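Mobilization protein A (Pseudomonas aeruginosa, PDB 2NS6) nicks one DNA strand at the plasmid transfer origin as the metal-dependent relaxase of the relaxosome, locally unwinding the DNA and preparing the strand for conjugative transfer. Local coordinates at residues 19-24 / 69-74; 41-46 / 51-56; 93-98 / 104-109; 124-129 / 158-163. All coordinates share one frame; numbering follows the deposited sequence.

Contact 1: residues 19-24 / 69-74; sequences RAKADY and RLFKEV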
loop_
_atom_site.group_PDB
_atom_site.type_symbol
_atom_site.label_atom_id
_atom_site.label_comp_id
_atom_site.label_asym_id
_atom_site.label_seq_id
_atom_site.Cartn_x
_atom_site.Cartn_y
_atom_site.Cartn_z
ATOM N N ARG A 19 -12.051 -1.035 1.840
ATOM C CA ARG A 19 -12.371 -2.451 1.746
ATOM C C ARG A 19 -12.631 -2.864 0.308
ATOM O O ARG A 19 -12.106 -3.874 -0.155
ATOM C CB ARG A 19 -13.584 -2.801 2.615
ATOM C CG ARG A 19 -14.018 -4.276 2.521
ATOM C CD ARG A 19 -12.873 -5.241 2.818
ATOM N NE ARG A 19 -13.161 -6.593 2.336
ATOM C CZ ARG A 19 -14.033 -7.426 2.899
ATOM N NH1 ARG A 19 -14.711 -7.060 3.980
ATOM N NH2 ARG A 19 -14.242 -8.620 2.369
ATOM N N ALA A 20 -13.437 -2.086 -0.404
ATOM C CA ALA A 20 -13.743 -2.408 -1.797
ATOM C C ALA A 20 -12.462 -2.394 -2.632
ATOM O O ALA A 20 -12.233 -3.297 -3.436
ATOM C CB ALA A 20 -14.761 -1.409 -2.358
ATOM N N LYS A 21 -11.624 -1.380 -2.436
ATOM C CA LYS A 21 -10.371 -1.290 -3.182
ATOM C C LYS A 21 -9.447 -2.480 -2.898
ATOM O O LYS A 21 -8.871 -3.061 -3.823
ATOM C CB LYS A 21 -9.660 0.028 -2.856
ATOM C CG LYS A 21 -8.245 0.136 -3.414
ATOM C CD LYS A 21 -8.227 0.169 -4.933
ATOM C CE LYS A 21 -8.753 1.501 -5.443
ATOM N NZ LYS A 21 -8.631 1.627 -6.922
ATOM N N ALA A 22 -9.305 -2.850 -1.626
ATOM C CA ALA A 22 -8.453 -3.986 -1.265
ATOM C C ALA A 22 -8.968 -5.284 -1.894
ATOM O O ALA A 22 -8.193 -6.068 -2.452
ATOM C CB ALA A 22 -8.381 -4.132 0.259
ATOM N N ASP A 23 -10.277 -5.512 -1.815
ATOM C CA ASP A 23 -10.849 -6.724 -2.392
ATOM C C ASP A 23 -10.691 -6.781 -3.903
ATOM O O ASP A 23 -10.438 -7.847 -4.466
ATOM C CB ASP A 23 -12.325 -6.848 -2.013
ATOM C CG ASP A 23 -12.518 -7.485 -0.646
ATOM O OD1 ASP A 23 -11.559 -7.471 0.153
ATOM O OD2 ASP A 23 -13.625 -7.993 -0.371
ATOM N N TYR A 24 -10.826 -5.636 -4.557
ATOM C CA TYR A 24 -10.691 -5.586 -6.002
ATOM C C TYR A 24 -9.262 -5.895 -6.461
ATOM O O TYR A 24 -9.051 -6.839 -7.232
ATOM C CB TYR A 24 -11.131 -4.218 -6.521
ATOM C CG TYR A 24 -11.144 -4.117 -8.031
ATOM C CD1 TYR A 24 -12.012 -4.892 -8.797
ATOM C CD2 TYR A 24 -10.287 -3.241 -8.690
ATOM C CE1 TYR A 24 -12.026 -4.794 -10.191
ATOM C CE2 TYR A 24 -10.291 -3.134 -10.075
ATOM C CZ TYR A 24 -11.163 -3.911 -10.818
ATOM O OH TYR A 24 -11.172 -3.793 -12.184
ATOM N N ARG A 69 -8.107 10.729 5.371
ATOM C CA ARG A 69 -7.473 10.012 4.264
ATOM C C ARG A 69 -7.427 8.514 4.557
ATOM O O ARG A 69 -6.616 8.052 5.364
ATOM C CB ARG A 69 -6.050 10.548 4.056
ATOM C CG ARG A 69 -5.970 12.059 3.821
ATOM C CD ARG A 69 -4.594 12.622 4.204
ATOM N NE ARG A 69 -3.506 12.120 3.359
ATOM C CZ ARG A 69 -3.270 12.524 2.112
ATOM N NH1 ARG A 69 -4.049 13.443 1.548
ATOM N NH2 ARG A 69 -2.245 12.019 1.433
ATOM N N LEU A 70 -8.302 7.757 3.902
ATOM C CA LEU A 70 -8.361 6.311 4.093
ATOM C C LEU A 70 -7.073 5.615 3.650
ATOM O O LEU A 70 -6.617 4.664 4.291
ATOM C CB LEU A 70 -9.552 5.727 3.325
ATOM C CG LEU A 70 -10.942 6.166 3.812
ATOM C CD1 LEU A 70 -11.973 5.793 2.771
ATOM C CD2 LEU A 70 -11.267 5.502 5.162
ATOM N N PHE A 71 -6.489 6.094 2.555
ATOM C CA PHE A 71 -5.254 5.512 2.046
ATOM C C PHE A 71 -4.728 6.281 0.837
ATOM O O PHE A 71 -5.453 7.045 0.208
ATOM C CB PHE A 71 -5.482 4.042 1.667
ATOM C CG PHE A 71 -6.492 3.855 0.580
ATOM C CD1 PHE A 71 -6.126 3.980 -0.757
ATOM C CD2 PHE A 71 -7.824 3.611 0.889
ATOM C CE1 PHE A 71 -7.070 3.866 -1.769
ATOM C CE2 PHE A 71 -8.781 3.494 -0.115
ATOM C CZ PHE A 71 -8.405 3.624 -1.447
ATOM N N LYS A 72 -3.453 6.068 0.537
ATOM C CA LYS A 72 -2.778 6.682 -0.596
ATOM C C LYS A 72 -2.503 5.526 -1.555
ATOM O O LYS A 72 -1.721 4.618 -1.249
ATOM C CB LYS A 72 -1.457 7.306 -0.141
ATOM C CG LYS A 72 -0.653 8.021 -1.232
ATOM C CD LYS A 72 -1.344 9.287 -1.703
ATOM C CE LYS A 72 -0.481 10.080 -2.672
ATOM N NZ LYS A 72 0.677 10.730 -1.987
ATOM N N GLU A 73 -3.160 5.556 -2.705
ATOM C CA GLU A 73 -3.004 4.513 -3.711
ATOM C C GLU A 73 -1.906 4.864 -4.699
ATOM O O GLU A 73 -1.917 5.936 -5.302
ATOM C CB GLU A 73 -4.319 4.321 -4.461
ATOM C CG GLU A 73 -4.227 3.407 -5.676
ATOM C CD GLU A 73 -5.595 3.079 -6.238
ATOM O OE1 GLU A 73 -6.366 4.024 -6.506
ATOM O OE2 GLU A 73 -5.895 1.874 -6.408
ATOM N N VAL A 74 -0.959 3.956 -4.864
ATOM C CA VAL A 74 0.139 4.174 -5.790
ATOM C C VAL A 74 0.099 3.082 -6.856
ATOM O O VAL A 74 -0.184 1.921 -6.550
ATOM C CB VAL A 74 1.501 4.125 -5.065
ATOM C CG1 VAL A 74 2.622 4.439 -6.043
ATOM C CG2 VAL A 74 1.520 5.119 -3.911
HETATM O O HOH W 1 -9.455 3.693 -8.001
#
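Lys21 crosses from helix 18-26 to Phe71 and Glu73 of strand 71-77, and illustrates how one long side chain can serve both apolar packing and charge pairing. CB starts the contact 4.1 Å from Phe71 CZ, and CG follows at 4.0 Å from the same CZ, approaching the ring obliquely. CG stands opposite the backbone N (chi1 171°), and two further bends at chi2 and chi3 turn the chain from the phenyl ring toward the carboxylate. CD and CE run beside Glu73 OE2, with CE 3.0 Å from it. NZ then closes a salt bridge to Glu73 OE2 at 2.8 Å, using the oxygen's syn lone pair. NZ also donates to a water that turns weakly to Glu73 OE1. Glu73 comes to meet the ammonium group with an extended chain, the two side chains crossing nearly at a right angle. Met123 of strand 117-124 packs against both Lys21 and Phe71, while Trp57 of helix 53-63 also touches Phe71. Glu73 touches His121, one of the manganese ligands. Helix 18-26, which carries the relaxase tyrosine Tyr24, packs through Lys21 on strands 71-77 and 117-124 of the antiparallel sheet.

Contact 2: residues 41-46 / 51-56; sequences AESGHM and ERPADY. With MN (manganese (II) ion), chain C.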
loop_
_atom_site.group_PDB
_atom_site.type_symbol
_atom_site.label_atom_id
_atom_site.label_comp_id
_atom_site.label_asym_id
_atom_site.label_seq_id
_atom_site.Cartn_x
_atom_site.Cartn_y
_atom_site.Cartn_z
ATOM N N ALA A 41 0.110 -10.964 -4.081
ATOM C CA ALA A 41 -0.506 -10.040 -3.140
ATOM C C ALA A 41 0.199 -10.180 -1.797
ATOM O O ALA A 41 0.637 -11.265 -1.440
ATOM C CB ALA A 41 -1.989 -10.347 -2.991
ATOM N N GLU A 42 0.327 -9.069 -1.074
ATOM C CA GLU A 42 0.953 -9.062 0.246
ATOM C C GLU A 42 0.630 -7.756 0.972
ATOM O O GLU A 42 0.395 -6.721 0.345
ATOM C CB GLU A 42 2.485 -9.208 0.150
ATOM C CG GLU A 42 3.198 -8.012 -0.489
ATOM C CD GLU A 42 4.716 -8.030 -0.270
ATOM O OE1 GLU A 42 5.201 -7.381 0.685
ATOM O OE2 GLU A 42 5.421 -8.698 -1.051
ATOM N N SER A 43 0.604 -7.819 2.297
ATOM C CA SER A 43 0.359 -6.640 3.123
ATOM C C SER A 43 1.441 -6.694 4.188
ATOM O O SER A 43 2.137 -7.702 4.309
ATOM C CB SER A 43 -1.029 -6.691 3.782
ATOM O OG SER A 43 -2.063 -6.672 2.813
ATOM N N GLY A 44 1.604 -5.613 4.940
ATOM C CA GLY A 44 2.614 -5.601 5.984
ATOM C C GLY A 44 2.303 -4.542 7.023
ATOM O O GLY A 44 1.366 -3.761 6.853
ATOM N N HIS A 45 3.076 -4.521 8.106
ATOM C CA HIS A 45 2.901 -3.533 9.164
ATOM C C HIS A 45 1.509 -3.464 9.787
ATOM O O HIS A 45 1.142 -2.431 10.345
ATOM C CB HIS A 45 3.260 -2.149 8.630
ATOM C CG HIS A 45 4.612 -2.086 7.992
ATOM N ND1 HIS A 45 4.866 -1.331 6.871
ATOM C CD2 HIS A 45 5.772 -2.711 8.300
ATOM C CE1 HIS A 45 6.127 -1.497 6.507
ATOM N NE2 HIS A 45 6.697 -2.329 7.356
ATOM N N MET A 46 0.741 -4.548 9.704
ATOM C CA MET A 46 -0.606 -4.566 10.276
ATOM C C MET A 46 -0.598 -4.688 11.803
ATOM O O MET A 46 0.129 -5.506 12.370
ATOM C CB MET A 46 -1.417 -5.726 9.689
ATOM C CG MET A 46 -1.801 -5.561 8.243
ATOM S SD MET A 46 -2.821 -4.096 7.962
ATOM C CE MET A 46 -2.794 -4.009 6.173
ATOM N N GLU A 51 -6.617 -9.605 11.856
ATOM C CA GLU A 51 -6.404 -11.040 11.635
ATOM C C GLU A 51 -6.191 -11.277 10.137
ATOM O O GLU A 51 -5.476 -12.203 9.741
ATOM C CB GLU A 51 -7.599 -11.871 12.119
ATOM C CG GLU A 51 -7.909 -11.768 13.608
ATOM C CD GLU A 51 -6.760 -12.218 14.498
ATOM O OE1 GLU A 51 -6.004 -13.121 14.087
ATOM O OE2 GLU A 51 -6.630 -11.676 15.617
ATOM N N ARG A 52 -6.828 -10.434 9.325
ATOM C CA ARG A 52 -6.728 -10.465 7.856
ATOM C C ARG A 52 -6.557 -9.029 7.406
ATOM O O ARG A 52 -7.165 -8.129 7.978
ATOM C CB ARG A 52 -8.014 -10.956 7.189
ATOM C CG ARG A 52 -8.275 -12.415 7.248
ATOM C CD ARG A 52 -9.553 -12.680 6.489
ATOM N NE ARG A 52 -9.396 -12.479 5.049
ATOM C CZ ARG A 52 -9.381 -13.469 4.161
ATOM N NH1 ARG A 52 -9.512 -14.726 4.571
ATOM N NH2 ARG A 52 -9.247 -13.204 2.868
ATOM N N PRO A 53 -5.762 -8.800 6.353
ATOM C CA PRO A 53 -5.541 -7.442 5.848
ATOM C C PRO A 53 -6.854 -6.663 5.693
ATOM O O PRO A 53 -6.944 -5.493 6.076
ATOM C CB PRO A 53 -4.836 -7.684 4.518
ATOM C CG PRO A 53 -4.053 -8.955 4.790
ATOM C CD PRO A 53 -5.055 -9.801 5.531
ATOM N N ALA A 54 -7.872 -7.323 5.146
ATOM C CA ALA A 54 -9.177 -6.703 4.953
ATOM C C ALA A 54 -9.728 -6.140 6.258
ATOM O O ALA A 54 -10.440 -5.130 6.258
ATOM C CB ALA A 54 -10.161 -7.717 4.368
ATOM N N ASP A 55 -9.402 -6.781 7.376
ATOM C CA ASP A 55 -9.897 -6.288 8.658
ATOM C C ASP A 55 -9.427 -4.853 8.901
ATOM O O ASP A 55 -10.152 -4.050 9.485
ATOM C CB ASP A 55 -9.443 -7.194 9.817
ATOM C CG ASP A 55 -9.883 -8.641 9.642
ATOM O OD1 ASP A 55 -10.924 -8.895 8.997
ATOM O OD2 ASP A 55 -9.190 -9.536 10.169
ATOM N N TYR A 56 -8.226 -4.519 8.440
ATOM C CA TYR A 56 -7.706 -3.169 8.634
ATOM C C TYR A 56 -8.487 -2.160 7.791
ATOM O O TYR A 56 -8.841 -1.074 8.261
ATOM C CB TYR A 56 -6.221 -3.108 8.256
ATOM C CG TYR A 56 -5.566 -1.781 8.567
ATOM C CD1 TYR A 56 -5.032 -1.525 9.829
ATOM C CD2 TYR A 56 -5.510 -0.769 7.610
ATOM C CE1 TYR A 56 -4.463 -0.300 10.136
ATOM C CE2 TYR A 56 -4.941 0.468 7.906
ATOM C CZ TYR A 56 -4.421 0.695 9.172
ATOM O OH TYR A 56 -3.862 1.913 9.485
HETATM MN MN MN C . 8.885 -3.257 7.606
HETATM O O HOH W 2 10.405 -1.400 8.308
#
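Met46 lays its sulfur against Tyr56, and Ser43 meets Pro53; together these two pairs fasten the end of strand 38-44 to the first turn of helix 53-63. The sulfur contact is the more extensive. Met46 SD sits 3.6 Å from Tyr56 CB and 4.3 Å from the centroid of its ring, 37° off the ring normal, so it approaches obliquely. A bend at chi2 (-60°) folds the methionine chain back to this position and lets CE lie alongside Tyr56 CB at 4.1 Å. Farther up the strand, Ser43 OG rests 3.4 Å from Pro53 CB, a van der Waals contact; the hydroxyl finds its polar partner in Thr107 of the neighbouring strand.

The second shell holds these groups in place. Tyr56 OH is hydrogen-bonded to Ser125 and Trp139, which fix the hydroxyl end of the ring, the end opposite the one the sulfur touches. At the start of the helix, Arg52 N donates to Asp55 OD2 at 2.7 Å. Just past the strand end, His45 adopts left-handed backbone angles, and its imidazole leaves on the side away from Met46. His45 NE2 binds a manganese ion at 2.4 Å, whose other ligands include a water and Gln96, while His45 ND1 is engaged by Leu104 O. The whole is a strand-loop-helix connection at an edge of the relaxase sheet, joined by a Met-aromatic contact and flanked by a manganese site distinct from the one bound by His111, His119 and His121.

Contact 3: residues 93-98 / 104-109; sequences EFAQHL and LPYTLA. With MN (manganese (II) ion), chain D.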
loop_
_atom_site.group_PDB
_atom_site.type_symbol
_atom_site.label_atom_id
_atom_site.label_comp_id
_atom_site.label_asym_id
_atom_site.label_seq_id
_atom_site.Cartn_x
_atom_site.Cartn_y
_atom_site.Cartn_z
ATOM N N GLU A 93 10.127 -4.869 -2.229
ATOM C CA GLU A 93 11.237 -3.990 -1.908
ATOM C C GLU A 93 10.812 -2.530 -1.968
ATOM O O GLU A 93 11.101 -1.756 -1.052
ATOM C CB GLU A 93 12.395 -4.239 -2.879
ATOM C CG GLU A 93 13.678 -3.495 -2.537
ATOM C CD GLU A 93 14.667 -3.494 -3.696
ATOM O OE1 GLU A 93 14.326 -2.932 -4.760
ATOM O OE2 GLU A 93 15.770 -4.049 -3.546
ATOM N N PHE A 94 10.116 -2.143 -3.035
ATOM C CA PHE A 94 9.702 -0.753 -3.157
ATOM C C PHE A 94 8.622 -0.391 -2.116
ATOM O O PHE A 94 8.601 0.728 -1.610
ATOM C CB PHE A 94 9.224 -0.463 -4.589
ATOM C CG PHE A 94 8.946 0.997 -4.864
ATOM C CD1 PHE A 94 9.945 1.966 -4.725
ATOM C CD2 PHE A 94 7.681 1.402 -5.262
ATOM C CE1 PHE A 94 9.674 3.314 -4.988
ATOM C CE2 PHE A 94 7.403 2.744 -5.525
ATOM C CZ PHE A 94 8.399 3.700 -5.386
ATOM N N ALA A 95 7.744 -1.334 -1.778
ATOM C CA ALA A 95 6.717 -1.060 -0.776
ATOM C C ALA A 95 7.382 -0.720 0.562
ATOM O O ALA A 95 6.973 0.210 1.265
ATOM C CB ALA A 95 5.799 -2.264 -0.614
ATOM N N GLN A 96 8.404 -1.492 0.914
ATOM C CA GLN A 96 9.137 -1.268 2.151
ATOM C C GLN A 96 9.778 0.110 2.105
ATOM O O GLN A 96 9.797 0.832 3.097
ATOM C CB GLN A 96 10.235 -2.324 2.320
ATOM C CG GLN A 96 9.717 -3.644 2.809
ATOM C CD GLN A 96 8.825 -3.459 4.022
ATOM O OE1 GLN A 96 9.229 -2.844 5.023
ATOM N NE2 GLN A 96 7.605 -3.965 3.935
ATOM N N HIS A 97 10.308 0.464 0.943
ATOM C CA HIS A 97 10.950 1.750 0.782
ATOM C C HIS A 97 10.023 2.894 1.166
ATOM O O HIS A 97 10.457 3.862 1.770
ATOM C CB HIS A 97 11.415 1.945 -0.658
ATOM C CG HIS A 97 12.144 3.237 -0.876
ATOM N ND1 HIS A 97 13.449 3.430 -0.481
ATOM C CD2 HIS A 97 11.724 4.419 -1.382
ATOM C CE1 HIS A 97 13.803 4.678 -0.731
ATOM N NE2 HIS A 97 12.773 5.299 -1.275
ATOM N N LEU A 98 8.746 2.779 0.822
ATOM C CA LEU A 98 7.785 3.830 1.124
ATOM C C LEU A 98 7.079 3.729 2.488
ATOM O O LEU A 98 6.593 4.733 2.999
ATOM C CB LEU A 98 6.723 3.881 0.013
ATOM C CG LEU A 98 7.191 4.172 -1.424
ATOM C CD1 LEU A 98 5.999 4.145 -2.390
ATOM C CD2 LEU A 98 7.868 5.530 -1.473
ATOM N N LEU A 104 4.048 1.893 8.051
ATOM C CA LEU A 104 2.714 2.255 7.597
ATOM C C LEU A 104 2.048 0.988 7.067
ATOM O O LEU A 104 2.604 0.300 6.204
ATOM C CB LEU A 104 2.808 3.296 6.474
ATOM C CG LEU A 104 3.635 4.553 6.768
ATOM C CD1 LEU A 104 3.759 5.403 5.511
ATOM C CD2 LEU A 104 2.990 5.344 7.883
ATOM N N PRO A 105 0.861 0.646 7.587
ATOM C CA PRO A 105 0.209 -0.565 7.081
ATOM C C PRO A 105 -0.017 -0.392 5.583
ATOM O O PRO A 105 -0.256 0.720 5.112
ATOM C CB PRO A 105 -1.103 -0.607 7.861
ATOM C CG PRO A 105 -0.728 0.058 9.183
ATOM C CD PRO A 105 0.104 1.228 8.714
ATOM N N TYR A 106 0.073 -1.485 4.833
ATOM C CA TYR A 106 -0.126 -1.416 3.395
ATOM C C TYR A 106 -0.562 -2.758 2.869
ATOM O O TYR A 106 -0.415 -3.774 3.541
ATOM C CB TYR A 106 1.175 -1.014 2.685
ATOM C CG TYR A 106 2.203 -2.127 2.602
ATOM C CD1 TYR A 106 2.157 -3.080 1.579
ATOM C CD2 TYR A 106 3.192 -2.255 3.570
ATOM C CE1 TYR A 106 3.078 -4.135 1.533
ATOM C CE2 TYR A 106 4.111 -3.300 3.535
ATOM C CZ TYR A 106 4.050 -4.235 2.521
ATOM O OH TYR A 106 4.948 -5.279 2.517
ATOM N N THR A 107 -1.104 -2.733 1.654
ATOM C CA THR A 107 -1.529 -3.923 0.944
ATOM C C THR A 107 -1.156 -3.646 -0.505
ATOM O O THR A 107 -1.416 -2.555 -1.029
ATOM C CB THR A 107 -3.056 -4.159 1.042
ATOM O OG1 THR A 107 -3.412 -4.481 2.394
ATOM C CG2 THR A 107 -3.479 -5.310 0.141
ATOM N N LEU A 108 -0.515 -4.615 -1.147
ATOM C CA LEU A 108 -0.129 -4.443 -2.537
ATOM C C LEU A 108 -0.489 -5.685 -3.318
ATOM O O LEU A 108 -0.581 -6.781 -2.775
ATOM C CB LEU A 108 1.376 -4.180 -2.656
ATOM C CG LEU A 108 2.368 -5.318 -2.426
ATOM C CD1 LEU A 108 2.575 -6.094 -3.712
ATOM C CD2 LEU A 108 3.704 -4.746 -1.961
ATOM N N ALA A 109 -0.694 -5.508 -4.610
ATOM C CA ALA A 109 -1.025 -6.633 -5.451
ATOM C C ALA A 109 -0.353 -6.391 -6.793
ATOM O O ALA A 109 -0.218 -5.244 -7.236
ATOM C CB ALA A 109 -2.546 -6.723 -5.608
HETATM MN MN MN D . 14.966 1.492 -0.468
#
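Helix 84-99 packs on one face of the antiparallel sheet, and its meeting with strand 106-113 through Ala95, Tyr106 and Leu108 is a worked case of helix-on-sheet layering. The segments run nearly antiparallel, at 155°, with axes 10.2 Å apart. Ala95 CB lies over one face of the Tyr106 ring, 4.2 Å from its centroid and 23° off the normal, a CH-pi contact displaced from the ring centre. The same methyl touches Leu108 CD2 at 3.5 Å. Both strand residues place CG between the backbone N and the carbonyl carbon (chi1 75° for Tyr106), which raises ring and isobutyl group side by side toward the helix. Near the helix end, Leu104 CD1 approaches Leu98 O at 3.8 Å.

Gln96 starts out away from the strand, but its bent chain brings NE2 back, crossing the tyrosine at about a right angle. NE2 to Tyr106 OH measures 3.3 Å, a weak hydrogen bond. The phenol has a stronger partner in Glu42 of the adjoining strand. On the next residue, His97 ND1 binds a separate manganese ion at 2.5 Å. The buried part of the contact thus rests mainly on methyl groups and a ring face, while the Gln96 amide spends its nitrogen on the phenol and leaves its oxygen for the manganese shared with His45.

Contact 4: residues 124-129 / 158-163; sequences ISERIN and ALKPKA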
loop_
_atom_site.group_PDB
_atom_site.type_symbol
_atom_site.label_atom_id
_atom_site.label_comp_id
_atom_site.label_asym_id
_atom_site.label_seq_id
_atom_site.Cartn_x
_atom_site.Cartn_y
_atom_site.Cartn_z
ATOM N N ILE A 124 -1.454 2.521 0.747
ATOM C CA ILE A 124 -0.747 2.838 1.979
ATOM C C ILE A 124 -1.604 3.615 2.950
ATOM O O ILE A 124 -2.183 4.645 2.597
ATOM C CB ILE A 124 0.479 3.699 1.684
ATOM C CG1 ILE A 124 1.279 3.074 0.543
ATOM C CG2 ILE A 124 1.323 3.853 2.936
ATOM C CD1 ILE A 124 2.514 3.861 0.187
ATOM N N SER A 125 -1.686 3.113 4.178
ATOM C CA SER A 125 -2.448 3.770 5.233
ATOM C C SER A 125 -1.487 4.745 5.900
ATOM O O SER A 125 -0.388 4.361 6.308
ATOM C CB SER A 125 -2.923 2.740 6.258
ATOM O OG SER A 125 -3.412 3.379 7.423
ATOM N N GLU A 126 -1.899 6.002 6.014
ATOM C CA GLU A 126 -1.050 7.018 6.619
ATOM C C GLU A 126 -1.147 7.067 8.136
ATOM O O GLU A 126 -1.355 8.131 8.723
ATOM C CB GLU A 126 -1.370 8.386 6.016
ATOM C CG GLU A 126 -0.884 8.531 4.585
ATOM C CD GLU A 126 -1.587 9.656 3.857
ATOM O OE1 GLU A 126 -0.897 10.529 3.295
ATOM O OE2 GLU A 126 -2.833 9.657 3.850
ATOM N N ARG A 127 -0.987 5.900 8.753
ATOM C CA ARG A 127 -1.021 5.744 10.203
ATOM C C ARG A 127 0.269 5.049 10.588
ATOM O O ARG A 127 0.639 4.037 10.000
ATOM C CB ARG A 127 -2.212 4.877 10.629
ATOM C CG ARG A 127 -3.568 5.518 10.368
ATOM C CD ARG A 127 -3.917 6.518 11.472
ATOM N NE ARG A 127 -5.132 7.274 11.182
ATOM C CZ ARG A 127 -5.787 7.998 12.080
ATOM N NH1 ARG A 127 -5.344 8.058 13.327
ATOM N NH2 ARG A 127 -6.873 8.673 11.732
ATOM N N ILE A 128 0.950 5.598 11.580
ATOM C CA ILE A 128 2.217 5.061 12.040
ATOM C C ILE A 128 2.031 3.924 13.033
ATOM O O ILE A 128 1.465 4.116 14.115
ATOM C CB ILE A 128 3.045 6.178 12.701
ATOM C CG1 ILE A 128 3.250 7.311 11.694
ATOM C CG2 ILE A 128 4.374 5.632 13.207
ATOM C CD1 ILE A 128 3.846 8.575 12.280
ATOM N N ASN A 129 2.505 2.735 12.679
ATOM C CA ASN A 129 2.377 1.626 13.607
ATOM C C ASN A 129 3.533 1.689 14.596
ATOM O O ASN A 129 4.666 1.334 14.266
ATOM C CB ASN A 129 2.397 0.284 12.884
ATOM C CG ASN A 129 2.024 -0.864 13.806
ATOM O OD1 ASN A 129 2.135 -0.751 15.026
ATOM N ND2 ASN A 129 1.591 -1.973 13.230
ATOM N N ALA A 158 4.426 12.429 5.818
ATOM C CA ALA A 158 5.439 12.108 4.817
ATOM C C ALA A 158 4.972 11.958 3.372
ATOM O O ALA A 158 5.763 12.138 2.443
ATOM C CB ALA A 158 6.200 10.847 5.243
ATOM N N LEU A 159 3.704 11.622 3.169
ATOM C CA LEU A 159 3.183 11.449 1.813
ATOM C C LEU A 159 2.480 12.680 1.230
ATOM O O LEU A 159 1.962 12.615 0.116
ATOM C CB LEU A 159 2.215 10.266 1.776
ATOM C CG LEU A 159 2.776 8.837 1.727
ATOM C CD1 LEU A 159 3.976 8.675 2.642
ATOM C CD2 LEU A 159 1.665 7.878 2.087
ATOM N N LYS A 160 2.465 13.790 1.965
ATOM C CA LYS A 160 1.794 15.005 1.498
ATOM C C LYS A 160 2.661 16.031 0.748
ATOM O O LYS A 160 2.154 16.762 -0.091
ATOM C CB LYS A 160 1.094 15.716 2.673
ATOM C CG LYS A 160 -0.088 14.955 3.303
ATOM C CD LYS A 160 -0.760 15.763 4.420
ATOM C CE LYS A 160 -1.823 14.947 5.156
ATOM N NZ LYS A 160 -2.429 15.665 6.340
ATOM N N PRO A 161 3.969 16.115 1.052
ATOM C CA PRO A 161 4.806 17.092 0.346
ATOM C C PRO A 161 4.619 17.061 -1.172
ATOM O O PRO A 161 4.312 16.018 -1.751
ATOM C CB PRO A 161 6.218 16.701 0.762
ATOM C CG PRO A 161 6.017 16.207 2.163
ATOM C CD PRO A 161 4.769 15.351 2.024
ATOM N N LYS A 162 4.800 18.219 -1.801
ATOM C CA LYS A 162 4.662 18.371 -3.243
ATOM C C LYS A 162 5.746 17.617 -3.996
ATOM O O LYS A 162 5.502 17.056 -5.066
ATOM C CB LYS A 162 4.713 19.847 -3.610
ATOM N N ALA A 163 6.945 17.607 -3.427
ATOM C CA ALA A 163 8.078 16.924 -4.036
ATOM C C ALA A 163 7.965 15.413 -3.926
ATOM O O ALA A 163 8.698 14.685 -4.594
ATOM C CB ALA A 163 9.379 17.391 -3.374
HETATM O O HOH W 3 1.186 11.448 4.619
#
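Glu126 and Leu159 cross obliquely where two irregular segments meet, one leaving strand 117-124 and the other leading to helix 164-181. Glu126 sits at the middle residue of an inverse gamma turn, and its side chain points at the other segment. From there the chain runs extended, with CG on the side opposite the carbonyl carbon (chi1 -72°), and passes along the leucine. Its aliphatic part does the packing: Glu126 CG lies 3.6 Å from Leu159 CD2. Farther out, Glu126 OE1 comes to 3.5 Å from Leu159 CB, so the carboxylate is placed beside the base of the leucine while the methyl lies against the glutamate stem.

The same CD2 also meets Ile124 from the strand end, 4.1 Å from Ile124 CG2, again at a slant. Leu159 CD2 thus touches both a branched aliphatic group and the stem of an acid. Lys160 CG borders the carboxylate only loosely; the lysine's ammonium group pairs with Glu157 instead. The buried charge of Glu126 is answered by Arg69, whose NE forms a salt bridge with OE2, an arrangement that would probably favour the ionised acid. The other oxygen takes a water bond: a water donates to Glu126 OE1 at 2.6 Å and accepts from Leu159 N at 2.9 Å, bridging side chain and backbone across the contact.

Contacts 1 to 3 lie on one five-stranded antiparallel sheet; contact 4 sits where strand 117-124 runs out into loop. Contacts 1 and 2 bring helices 18-26 and 53-63 to the sheet, and contact 3 brings helix 84-99. Backbone pairing between neighbouring strands ties them together: Glu42 O of contact 2 lies 2.7 Å from Leu108 N of contact 3, and Ile124 O of contact 4 lies 2.8 Å from Lys72 N of contact 1. Pro105 O and Ser125 N, 2.9 Å apart, join contacts 3 and 4. Contact 1 holds the relaxase tyrosine Tyr24, and its Glu73 side chain is about 8 Å from a bound manganese ion. Contacts 2 and 3, centres 11 Å apart, instead share a second manganese ion.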